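Local coordinates for type C neurotoxin (Clostridium botulinum, PDB 3PME), which probably binds neuronal membranes through gangliosides and phosphatidylethanolamine, as the receptor-binding domain of a C/D mosaic botulinum neurotoxin, at residues A[242-247]-A[368-373]; A[259-264]-A[268-273]; A[355-360]-A[394-399]; A[372-375]-A[381-384]. All blocks are in the same frame, centred on the assembly; numbering follows the deposited sequence.

All four contacts lie in the C-terminal receptor-binding part of the chain, a beta-trefoil by family. Interactions 1, 3 and 4 reach one antiparallel sheet, in which strand 366-373 runs between strands 356-360 and 383-389. Interaction 1 leans an earlier loop on strand 366-373, and interaction 4 pairs that strand with 383-389. Interaction 2 lies between the two segments of interaction 1 in sequence, and Asp246 ties the two contacts together through Gln260. The segments of interactions 1 and 3 alternate along the chain. Centres of interactions 1 and 4 are about 11 Å apart, those of 2 and 3 about 22 Å. Interactions 1 and 3 thus bring distant loops to the sheet; 2 and 4 are local contacts.

Interaction 1 of 4, residues A[242-247]-A[368-373]; sequences YNYIDR and LLADIY
Tyr244 sets the edge of its ring against Ala370, where a loop of the beta-trefoil domain meets strand 366-373. The loop joins strands 238-241 and 247-252, and Tyr244 opens a type I beta turn that ends at Arg247. The turn is closed by the backbone bond from Arg247 N to Tyr244 O.

The close part of the contact is small and apolar. The methyl CB of Ala370 sits at the ring edge of Tyr244, near the ring plane, 4.0 Å from CE2. CD2 of the same ring is almost as near. The ring is put there by chi1 of -51°, which sets CG of Tyr244 anti to the carbonyl carbon. One ring face is covered from within the loop by Asn243 CB, 3.6 Å above the plane and over its centre. Leu258 of strand 255-260 touches both Tyr244 and Ala370, and Tyr384 meets the Tyr244 ring edge-to-face.

The other side is looser and polar. CB of Asp371 points away from the loop, and Tyr244 OH stays 4.4 Å from Asp371 OD1. That carboxylate oxygen instead takes the backbone N-H of Ile372 in its own strand, from above the carboxylate plane. No direct hydrogen bond joins the two segments. A water molecule bridges them instead. It accepts from Asn243 ND2 and also bonds Tyr244 OH. Asn243 OD1 is held separately by Thr399 OG1, which helps fix the amide. The water completes the bridge by donating to Ala370 O at 2.7 Å.

Interaction 2 of 4, residues A[259-264]-A[268-273]; sequences VQYSDI and YTKNPI. With SO4 (sulfate ion), chain C.
In the beta-trefoil domain, Tyr261 follows the second strand of the hairpin 247-252/255-260 and packs on Thr269 and Lys270 of the loop that leads to strand 273-277, across the short connection 265-267. No hydrogen bond joins the two segments. The contact is made by a ring laid on backbone and aliphatic carbon.

Thr269 CA stands over the centre of the Tyr261 ring, 3.8 Å from the centroid and 7° off the ring normal, a CH-pi contact. Thr269 CG2 reaches back over the root of the ring, 3.7 Å from Tyr261 CG. The ring lies beneath Thr269 because Tyr261 places CG anti to its backbone N, with chi1 at -172°. Ser262 OG stands over the opposite face. The Lys270 chain crosses the tyrosine at about a right angle, and its CG comes to 3.4 Å from Tyr261 CE1. The hydroxyl of Tyr261 is bonded beyond the two segments, to Lys266 NZ and to His416 ND1, a residue of the C-terminal tag. His417, also of the tag, brings its ring near-parallel to Tyr261, so these surroundings are partly a product of the construct.

Past the ring, the Lys270 chain bends at chi3 and its ammonium leads away to a sulfate, probably from the crystallisation liquor. Lys270 NZ donates to sulfate O3 at 3.0 Å. Tyr248 OH and Tyr299 OH bond the same ion, which with Lys270 and Asn271 makes four side chains. The amide of Asn271 also bonds Ile249 O. Its bond to the sulfate is nearly straight: Asn271 ND2 gives an N-H to sulfate O2 at 2.7 Å and 165°.

Interaction 3 of 4, residues A[355-360]-A[394-399]; sequences CSQIFS and TKLLST
Strand 356-360 runs past a type I beta turn, Lys395 to Ser398, with the backbones of Gln357 and Leu396 8.5 Å apart at their CA atoms. At that distance the contact depends on side chains reaching across. The strand belongs to the antiparallel sheet of the beta-trefoil domain, and the turn lies in the loop between strands 383-389 and 403-406. Ser398 N closes the turn on Lys395 O at 3.0 Å.

Gln357 points toward the turn and stays extended beyond CG, which carries its amide to the backbone of Leu396. Its NE2 donates to Leu396 O at 3.0 Å. The bond is bent, with 141° at the hydrogen, and the donor sits above the carbonyl plane instead of on a lone pair. Gln357 NE2 also bonds Ser401 OG, in the same loop, so two bonds hold this buried amide nitrogen. Phe402 packs on the same glutamine.

The Leu396 side chain comes back across the glutamine at about a right angle. With chi1 at -77°, its CD2 comes to 4.0 Å from Gln357 NE2. The same methyl also touches Phe359. That phenylalanine, whose ring also meets Tyr392, turns its edge to the leucine, with Phe359 CZ 4.3 Å from Leu396 CD2 and the methyl near the ring plane.

Interaction 4 of 4, residues A[372-375]-A[381-384]; sequences IYKP and ENAY
Tyr373 and Ala383 form a hydrogen-bonded antiparallel pair near the loop end of a beta hairpin, strands 366-373 and 383-389, on the surface of the beta-trefoil domain. Ile372 and Tyr384 are the neighbouring non-hydrogen-bonded antiparallel pair.

The backbone bonds come first. Tyr373 N donates to Ala383 O at 3.0 Å. In return Ala383 N donates to Tyr373 O at 2.8 Å, nearly in line with the carbonyl. Three CA-H...O contacts accompany these bonds: Ile372 CA to Ala383 O, Asn382 CA to Tyr373 O, and Lys374 CA to Glu381 O. The last lies past the paired strands, where the chain leaves the ladder.

Apolar contacts fall on both faces of the hairpin. On the face of Ile372 and Tyr384 the two side chains lie side by side. Ile372 CG1 sits over the ring of Tyr384, 3.9 Å from its centroid and 17° off the normal, a CH-pi contact. Arg247 makes a cation-pi contact with the same ring. Ile372 CG2 also touches Asn382 CB. On the face of Tyr373 and Ala383, Pro375 CG meets Ala383 CB at 4.0 Å.

The polar side chains meet at the loop end of the hairpin. Lys374 and Asn382 run alongside each other, and the lysine bends at its last torsion, chi4 60°, to bring the ammonium over. A water donates to both Ile372 O and Asn382 OD1. The amide oxygen thus has two donors, the second being Lys374 NZ, which meets Asn382 OD1 in the carbonyl plane, on a lone pair, at 2.9 Å.

Interaction 1 of 4, residues A[242-247]-A[368-373]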
# COMPACT_ATOMS: atom_id res chain seq x y z
N TYR A 242 -6.87 8.54 10.18
CA TYR A 242 -5.51 8.96 9.88
C TYR A 242 -4.83 9.61 11.08
O TYR A 242 -3.63 9.40 11.33
CB TYR A 242 -5.56 9.96 8.72
CG TYR A 242 -4.23 10.36 8.13
CD1 TYR A 242 -3.46 11.36 8.71
CD2 TYR A 242 -3.77 9.76 6.97
CE1 TYR A 242 -2.25 11.73 8.16
CE2 TYR A 242 -2.57 10.13 6.41
CZ TYR A 242 -1.81 11.11 7.01
OH TYR A 242 -0.61 11.47 6.45
N ASN A 243 -5.59 10.39 11.84
CA ASN A 243 -5.02 11.16 12.94
C ASN A 243 -4.76 10.36 14.22
O ASN A 243 -4.03 10.82 15.09
CB ASN A 243 -5.92 12.36 13.27
CG ASN A 243 -5.91 13.42 12.17
OD1 ASN A 243 -5.06 13.41 11.28
ND2 ASN A 243 -6.86 14.35 12.24
N TYR A 244 -5.38 9.19 14.34
CA TYR A 244 -5.36 8.44 15.59
C TYR A 244 -5.03 6.95 15.40
O TYR A 244 -5.85 6.08 15.69
CB TYR A 244 -6.71 8.64 16.32
CG TYR A 244 -7.08 10.10 16.44
CD1 TYR A 244 -6.29 10.98 17.17
CD2 TYR A 244 -8.20 10.61 15.78
CE1 TYR A 244 -6.60 12.33 17.26
CE2 TYR A 244 -8.53 11.96 15.88
CZ TYR A 244 -7.73 12.81 16.62
OH TYR A 244 -8.04 14.14 16.72
N ILE A 245 -3.81 6.65 14.96
CA ILE A 245 -3.40 5.28 14.62
C ILE A 245 -3.28 4.38 15.86
O ILE A 245 -3.26 3.15 15.74
CB ILE A 245 -2.07 5.26 13.84
CG1 ILE A 245 -1.79 3.87 13.25
CG2 ILE A 245 -0.92 5.71 14.73
CD1 ILE A 245 -0.64 3.83 12.26
N ASP A 246 -3.21 5.00 17.03
CA ASP A 246 -3.06 4.26 18.28
C ASP A 246 -4.37 4.08 19.04
O ASP A 246 -4.35 3.72 20.21
CB ASP A 246 -2.04 4.96 19.20
CG ASP A 246 -2.44 6.39 19.54
OD1 ASP A 246 -3.29 6.97 18.83
OD2 ASP A 246 -1.89 6.94 20.51
N ARG A 247 -5.49 4.35 18.37
CA ARG A 247 -6.79 4.19 19.01
C ARG A 247 -7.60 3.14 18.30
O ARG A 247 -7.45 2.94 17.09
CB ARG A 247 -7.56 5.51 19.04
CG ARG A 247 -6.84 6.59 19.83
CD ARG A 247 -7.67 7.82 20.12
NE ARG A 247 -6.90 8.61 21.08
CZ ARG A 247 -7.14 8.66 22.38
NH1 ARG A 247 -8.18 8.04 22.93
NH2 ARG A 247 -6.34 9.40 23.15
N LEU A 368 -17.77 10.90 7.13
CA LEU A 368 -17.22 10.52 8.42
C LEU A 368 -15.90 11.23 8.70
O LEU A 368 -15.02 11.33 7.83
CB LEU A 368 -17.01 9.01 8.51
CG LEU A 368 -18.24 8.13 8.28
CD1 LEU A 368 -17.91 6.69 8.67
CD2 LEU A 368 -19.40 8.65 9.09
N LEU A 369 -15.77 11.73 9.92
CA LEU A 369 -14.47 12.22 10.37
C LEU A 369 -14.26 11.88 11.84
O LEU A 369 -15.16 11.37 12.51
CB LEU A 369 -14.30 13.72 10.09
CG LEU A 369 -15.33 14.69 10.64
CD1 LEU A 369 -15.12 14.94 12.12
CD2 LEU A 369 -15.24 16.01 9.89
N ALA A 370 -13.06 12.14 12.35
CA ALA A 370 -12.79 11.92 13.77
C ALA A 370 -12.22 13.19 14.39
O ALA A 370 -11.38 13.85 13.79
CB ALA A 370 -11.83 10.75 13.97
N ASP A 371 -12.67 13.50 15.59
CA ASP A 371 -12.20 14.69 16.30
C ASP A 371 -12.62 14.55 17.75
O ASP A 371 -13.35 13.60 18.10
CB ASP A 371 -12.83 15.96 15.68
CG ASP A 371 -12.09 17.27 16.06
OD1 ASP A 371 -11.12 17.25 16.84
OD2 ASP A 371 -12.52 18.32 15.55
N ILE A 372 -12.17 15.48 18.58
CA ILE A 372 -12.57 15.53 19.98
C ILE A 372 -13.90 16.27 20.07
O ILE A 372 -13.99 17.47 19.78
CB ILE A 372 -11.48 16.24 20.83
CG1 ILE A 372 -10.18 15.44 20.76
CG2 ILE A 372 -11.94 16.41 22.27
CD1 ILE A 372 -8.96 16.20 21.27
N TYR A 373 -14.94 15.54 20.44
CA TYR A 373 -16.28 16.10 20.58
C TYR A 373 -16.83 15.79 21.97
O TYR A 373 -16.19 15.09 22.76
CB TYR A 373 -17.22 15.44 19.55
CG TYR A 373 -17.10 16.00 18.15
CD1 TYR A 373 -17.71 17.19 17.80
CD2 TYR A 373 -16.40 15.31 17.16
CE1 TYR A 373 -17.61 17.71 16.53
CE2 TYR A 373 -16.30 15.82 15.87
CZ TYR A 373 -16.91 17.02 15.56
OH TYR A 373 -16.83 17.55 14.29
O HOH W 1 -8.99 14.96 14.35

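Interaction 2 of 4, residues A[259-264]-A[268-273]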
# COMPACT_ATOMS: atom_id res chain seq x y z
N VAL A 259 -10.66 4.76 21.58
CA VAL A 259 -9.95 4.53 22.84
C VAL A 259 -8.49 4.16 22.58
O VAL A 259 -8.18 3.39 21.67
CB VAL A 259 -10.61 3.36 23.58
CG1 VAL A 259 -9.82 2.99 24.84
CG2 VAL A 259 -12.07 3.69 23.91
N GLN A 260 -7.58 4.71 23.37
CA GLN A 260 -6.17 4.37 23.17
C GLN A 260 -5.91 2.92 23.57
O GLN A 260 -6.29 2.50 24.66
CB GLN A 260 -5.26 5.30 23.96
CG GLN A 260 -3.80 5.21 23.53
CD GLN A 260 -2.94 6.25 24.20
OE1 GLN A 260 -2.92 6.37 25.42
NE2 GLN A 260 -2.21 7.01 23.39
N TYR A 261 -5.27 2.17 22.68
CA TYR A 261 -4.90 0.79 22.99
C TYR A 261 -3.83 0.79 24.07
O TYR A 261 -2.99 1.69 24.14
CB TYR A 261 -4.41 0.07 21.74
CG TYR A 261 -4.18 -1.41 21.91
CD1 TYR A 261 -5.21 -2.26 22.30
CD2 TYR A 261 -2.93 -1.96 21.66
CE1 TYR A 261 -4.98 -3.62 22.45
CE2 TYR A 261 -2.70 -3.31 21.80
CZ TYR A 261 -3.72 -4.13 22.19
OH TYR A 261 -3.47 -5.48 22.32
N SER A 262 -3.87 -0.23 24.92
CA SER A 262 -2.96 -0.29 26.07
C SER A 262 -1.49 -0.35 25.67
O SER A 262 -0.64 0.16 26.39
CB SER A 262 -3.31 -1.46 26.97
OG SER A 262 -3.14 -2.69 26.29
N ASP A 263 -1.17 -0.98 24.53
CA ASP A 263 0.19 -0.96 24.03
C ASP A 263 0.26 0.01 22.87
O ASP A 263 -0.20 -0.28 21.76
CB ASP A 263 0.67 -2.36 23.60
CG ASP A 263 2.12 -2.37 23.14
OD1 ASP A 263 2.65 -1.31 22.73
OD2 ASP A 263 2.75 -3.45 23.18
N ILE A 264 0.86 1.17 23.15
CA ILE A 264 0.94 2.29 22.23
C ILE A 264 1.78 2.01 20.98
O ILE A 264 1.71 2.76 20.00
CB ILE A 264 1.51 3.53 22.96
CG1 ILE A 264 0.37 4.38 23.51
CG2 ILE A 264 2.43 4.35 22.06
CD1 ILE A 264 -0.40 3.71 24.61
N TYR A 268 -1.99 -3.81 15.70
CA TYR A 268 -3.12 -4.72 15.79
C TYR A 268 -3.67 -4.58 17.20
O TYR A 268 -3.06 -5.05 18.16
CB TYR A 268 -2.72 -6.16 15.50
CG TYR A 268 -2.02 -6.37 14.17
CD1 TYR A 268 -2.39 -5.65 13.04
CD2 TYR A 268 -1.01 -7.31 14.05
CE1 TYR A 268 -1.75 -5.85 11.83
CE2 TYR A 268 -0.36 -7.52 12.84
CZ TYR A 268 -0.74 -6.79 11.74
OH TYR A 268 -0.09 -7.02 10.54
N THR A 269 -4.82 -3.92 17.30
CA THR A 269 -5.35 -3.47 18.58
C THR A 269 -6.55 -4.33 19.03
O THR A 269 -6.37 -5.49 19.39
CB THR A 269 -5.71 -1.97 18.54
OG1 THR A 269 -6.65 -1.73 17.49
CG2 THR A 269 -4.44 -1.12 18.28
N LYS A 270 -7.75 -3.77 19.00
CA LYS A 270 -8.96 -4.47 19.44
C LYS A 270 -10.16 -4.14 18.55
O LYS A 270 -10.17 -3.12 17.85
CB LYS A 270 -9.32 -4.05 20.88
CG LYS A 270 -8.28 -4.37 21.92
CD LYS A 270 -8.76 -3.93 23.29
CE LYS A 270 -10.21 -4.29 23.48
NZ LYS A 270 -10.56 -4.45 24.92
N ASN A 271 -11.18 -4.99 18.63
CA ASN A 271 -12.45 -4.76 17.93
C ASN A 271 -12.31 -4.48 16.43
O ASN A 271 -12.82 -3.48 15.94
CB ASN A 271 -13.24 -3.63 18.58
CG ASN A 271 -13.47 -3.85 20.07
OD1 ASN A 271 -13.53 -4.98 20.54
ND2 ASN A 271 -13.63 -2.76 20.81
N PRO A 272 -11.67 -5.39 15.69
CA PRO A 272 -11.66 -5.20 14.24
C PRO A 272 -13.07 -5.24 13.68
O PRO A 272 -13.97 -5.89 14.25
CB PRO A 272 -10.85 -6.40 13.74
CG PRO A 272 -11.04 -7.45 14.81
CD PRO A 272 -11.08 -6.67 16.10
N ILE A 273 -13.28 -4.50 12.61
CA ILE A 273 -14.53 -4.55 11.87
C ILE A 273 -14.40 -5.42 10.61
O ILE A 273 -13.29 -5.79 10.21
CB ILE A 273 -15.03 -3.12 11.52
CG1 ILE A 273 -13.98 -2.31 10.74
CG2 ILE A 273 -15.42 -2.39 12.80
CD1 ILE A 273 -13.85 -2.72 9.27
S SO4 C . -13.75 -2.34 24.92
O1 SO4 C . -12.81 -1.24 25.20
O2 SO4 C . -13.75 -2.67 23.51
O3 SO4 C . -13.33 -3.51 25.69
O4 SO4 C . -15.10 -1.94 25.32

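Interaction 3 of 4, residues A[355-360]-A[394-399]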
# COMPACT_ATOMS: atom_id res chain seq x y z
N CYS A 355 -5.49 5.83 1.84
CA CYS A 355 -6.54 6.36 2.71
C CYS A 355 -7.82 6.38 1.89
O CYS A 355 -7.76 6.39 0.66
CB CYS A 355 -6.23 7.81 3.10
SG CYS A 355 -4.82 8.05 4.17
N SER A 356 -8.96 6.40 2.56
CA SER A 356 -10.22 6.61 1.87
C SER A 356 -11.13 7.54 2.68
O SER A 356 -10.89 7.80 3.86
CB SER A 356 -10.93 5.28 1.59
OG SER A 356 -11.00 4.49 2.76
N GLN A 357 -12.15 8.07 2.02
CA GLN A 357 -13.22 8.81 2.69
C GLN A 357 -14.52 8.01 2.67
O GLN A 357 -14.76 7.22 1.76
CB GLN A 357 -13.38 10.19 2.06
CG GLN A 357 -12.17 11.08 2.31
CD GLN A 357 -12.14 12.35 1.48
OE1 GLN A 357 -12.44 12.34 0.29
NE2 GLN A 357 -11.76 13.45 2.12
N ILE A 358 -15.35 8.22 3.68
CA ILE A 358 -16.55 7.43 3.85
C ILE A 358 -17.71 8.39 3.99
O ILE A 358 -17.64 9.36 4.76
CB ILE A 358 -16.45 6.54 5.10
CG1 ILE A 358 -15.27 5.56 4.96
CG2 ILE A 358 -17.75 5.76 5.30
CD1 ILE A 358 -14.85 4.95 6.28
N PHE A 359 -18.77 8.14 3.23
CA PHE A 359 -19.90 9.05 3.14
C PHE A 359 -21.19 8.32 3.40
O PHE A 359 -21.26 7.10 3.27
CB PHE A 359 -19.98 9.66 1.73
CG PHE A 359 -18.74 10.41 1.34
CD1 PHE A 359 -18.59 11.75 1.67
CD2 PHE A 359 -17.71 9.77 0.67
CE1 PHE A 359 -17.44 12.44 1.31
CE2 PHE A 359 -16.55 10.45 0.32
CZ PHE A 359 -16.42 11.79 0.65
N SER A 360 -22.21 9.08 3.78
CA SER A 360 -23.56 8.55 3.87
C SER A 360 -24.50 9.52 3.18
O SER A 360 -24.32 10.74 3.26
CB SER A 360 -23.98 8.39 5.33
OG SER A 360 -25.38 8.19 5.43
N THR A 394 -15.48 21.92 3.19
CA THR A 394 -14.21 22.47 3.64
C THR A 394 -13.33 21.47 4.36
O THR A 394 -12.19 21.78 4.73
CB THR A 394 -14.41 23.68 4.57
OG1 THR A 394 -15.22 23.30 5.68
CG2 THR A 394 -15.09 24.81 3.82
N LYS A 395 -13.85 20.26 4.56
CA LYS A 395 -13.11 19.22 5.27
C LYS A 395 -12.57 18.13 4.35
O LYS A 395 -11.94 17.18 4.81
CB LYS A 395 -13.99 18.57 6.35
CG LYS A 395 -14.22 19.43 7.57
CD LYS A 395 -12.94 19.58 8.39
CE LYS A 395 -13.20 20.28 9.72
NZ LYS A 395 -11.92 20.52 10.45
N LEU A 396 -12.81 18.29 3.05
CA LEU A 396 -12.43 17.27 2.06
C LEU A 396 -10.92 17.05 1.93
O LEU A 396 -10.49 16.02 1.42
CB LEU A 396 -13.06 17.58 0.69
CG LEU A 396 -14.54 17.24 0.57
CD1 LEU A 396 -15.11 17.74 -0.75
CD2 LEU A 396 -14.75 15.74 0.70
N LEU A 397 -10.13 18.03 2.36
CA LEU A 397 -8.68 17.87 2.36
C LEU A 397 -8.12 17.70 3.77
O LEU A 397 -6.91 17.65 3.96
CB LEU A 397 -8.01 19.08 1.69
CG LEU A 397 -8.35 19.29 0.22
CD1 LEU A 397 -7.90 20.68 -0.24
CD2 LEU A 397 -7.70 18.21 -0.63
N SER A 398 -9.01 17.60 4.76
CA SER A 398 -8.60 17.45 6.16
C SER A 398 -8.23 16.01 6.45
O SER A 398 -8.99 15.11 6.10
CB SER A 398 -9.75 17.85 7.09
OG SER A 398 -9.44 17.53 8.43
N THR A 399 -7.10 15.78 7.10
CA THR A 399 -6.71 14.40 7.42
C THR A 399 -7.69 13.78 8.42
O THR A 399 -7.78 12.56 8.51
CB THR A 399 -5.27 14.28 7.95
OG1 THR A 399 -5.10 15.09 9.12
CG2 THR A 399 -4.27 14.70 6.88

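Interaction 4 of 4, residues A[372-375]-A[381-384]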
# COMPACT_ATOMS: atom_id res chain seq x y z
N ILE A 372 -12.17 15.48 18.58
CA ILE A 372 -12.57 15.53 19.98
C ILE A 372 -13.90 16.27 20.07
O ILE A 372 -13.99 17.47 19.78
CB ILE A 372 -11.48 16.24 20.83
CG1 ILE A 372 -10.18 15.44 20.76
CG2 ILE A 372 -11.94 16.41 22.27
CD1 ILE A 372 -8.96 16.20 21.27
N TYR A 373 -14.94 15.54 20.44
CA TYR A 373 -16.28 16.10 20.58
C TYR A 373 -16.83 15.79 21.97
O TYR A 373 -16.19 15.09 22.76
CB TYR A 373 -17.22 15.44 19.55
CG TYR A 373 -17.10 16.00 18.15
CD1 TYR A 373 -17.71 17.19 17.80
CD2 TYR A 373 -16.40 15.31 17.16
CE1 TYR A 373 -17.61 17.71 16.53
CE2 TYR A 373 -16.30 15.82 15.87
CZ TYR A 373 -16.91 17.02 15.56
OH TYR A 373 -16.83 17.55 14.29
N LYS A 374 -18.02 16.32 22.25
CA LYS A 374 -18.82 15.88 23.37
C LYS A 374 -19.97 15.08 22.77
O LYS A 374 -21.01 15.64 22.44
CB LYS A 374 -19.37 17.09 24.13
CG LYS A 374 -18.29 17.95 24.79
CD LYS A 374 -18.90 19.24 25.33
CE LYS A 374 -17.92 19.99 26.20
NZ LYS A 374 -16.72 20.34 25.43
N PRO A 375 -19.76 13.77 22.57
CA PRO A 375 -20.67 12.99 21.70
C PRO A 375 -21.94 12.47 22.38
O PRO A 375 -22.83 12.02 21.65
CB PRO A 375 -19.79 11.82 21.25
CG PRO A 375 -18.88 11.59 22.44
CD PRO A 375 -18.58 12.98 22.98
N GLU A 381 -18.89 15.48 28.66
CA GLU A 381 -17.63 14.74 28.61
C GLU A 381 -17.08 14.74 27.19
O GLU A 381 -17.82 14.50 26.23
CB GLU A 381 -17.81 13.29 29.08
CG GLU A 381 -16.49 12.54 29.23
CD GLU A 381 -16.68 11.09 29.63
OE1 GLU A 381 -17.75 10.74 30.18
OE2 GLU A 381 -15.75 10.28 29.39
N ASN A 382 -15.78 14.98 27.07
CA ASN A 382 -15.11 14.95 25.79
C ASN A 382 -14.63 13.55 25.47
O ASN A 382 -14.27 12.80 26.37
CB ASN A 382 -13.90 15.90 25.81
CG ASN A 382 -14.30 17.33 26.10
OD1 ASN A 382 -14.98 17.98 25.31
ND2 ASN A 382 -13.87 17.84 27.25
N ALA A 383 -14.61 13.22 24.18
CA ALA A 383 -14.11 11.93 23.72
C ALA A 383 -13.59 12.07 22.30
O ALA A 383 -14.10 12.88 21.54
CB ALA A 383 -15.22 10.88 23.78
N TYR A 384 -12.58 11.29 21.95
CA TYR A 384 -12.21 11.16 20.54
C TYR A 384 -13.32 10.34 19.90
O TYR A 384 -13.61 9.23 20.36
CB TYR A 384 -10.87 10.45 20.40
CG TYR A 384 -9.68 11.22 20.91
CD1 TYR A 384 -9.37 11.25 22.27
CD2 TYR A 384 -8.82 11.87 20.03
CE1 TYR A 384 -8.25 11.94 22.73
CE2 TYR A 384 -7.71 12.57 20.48
CZ TYR A 384 -7.44 12.59 21.83
OH TYR A 384 -6.32 13.27 22.29
O HOH W 2 -15.27 18.47 22.56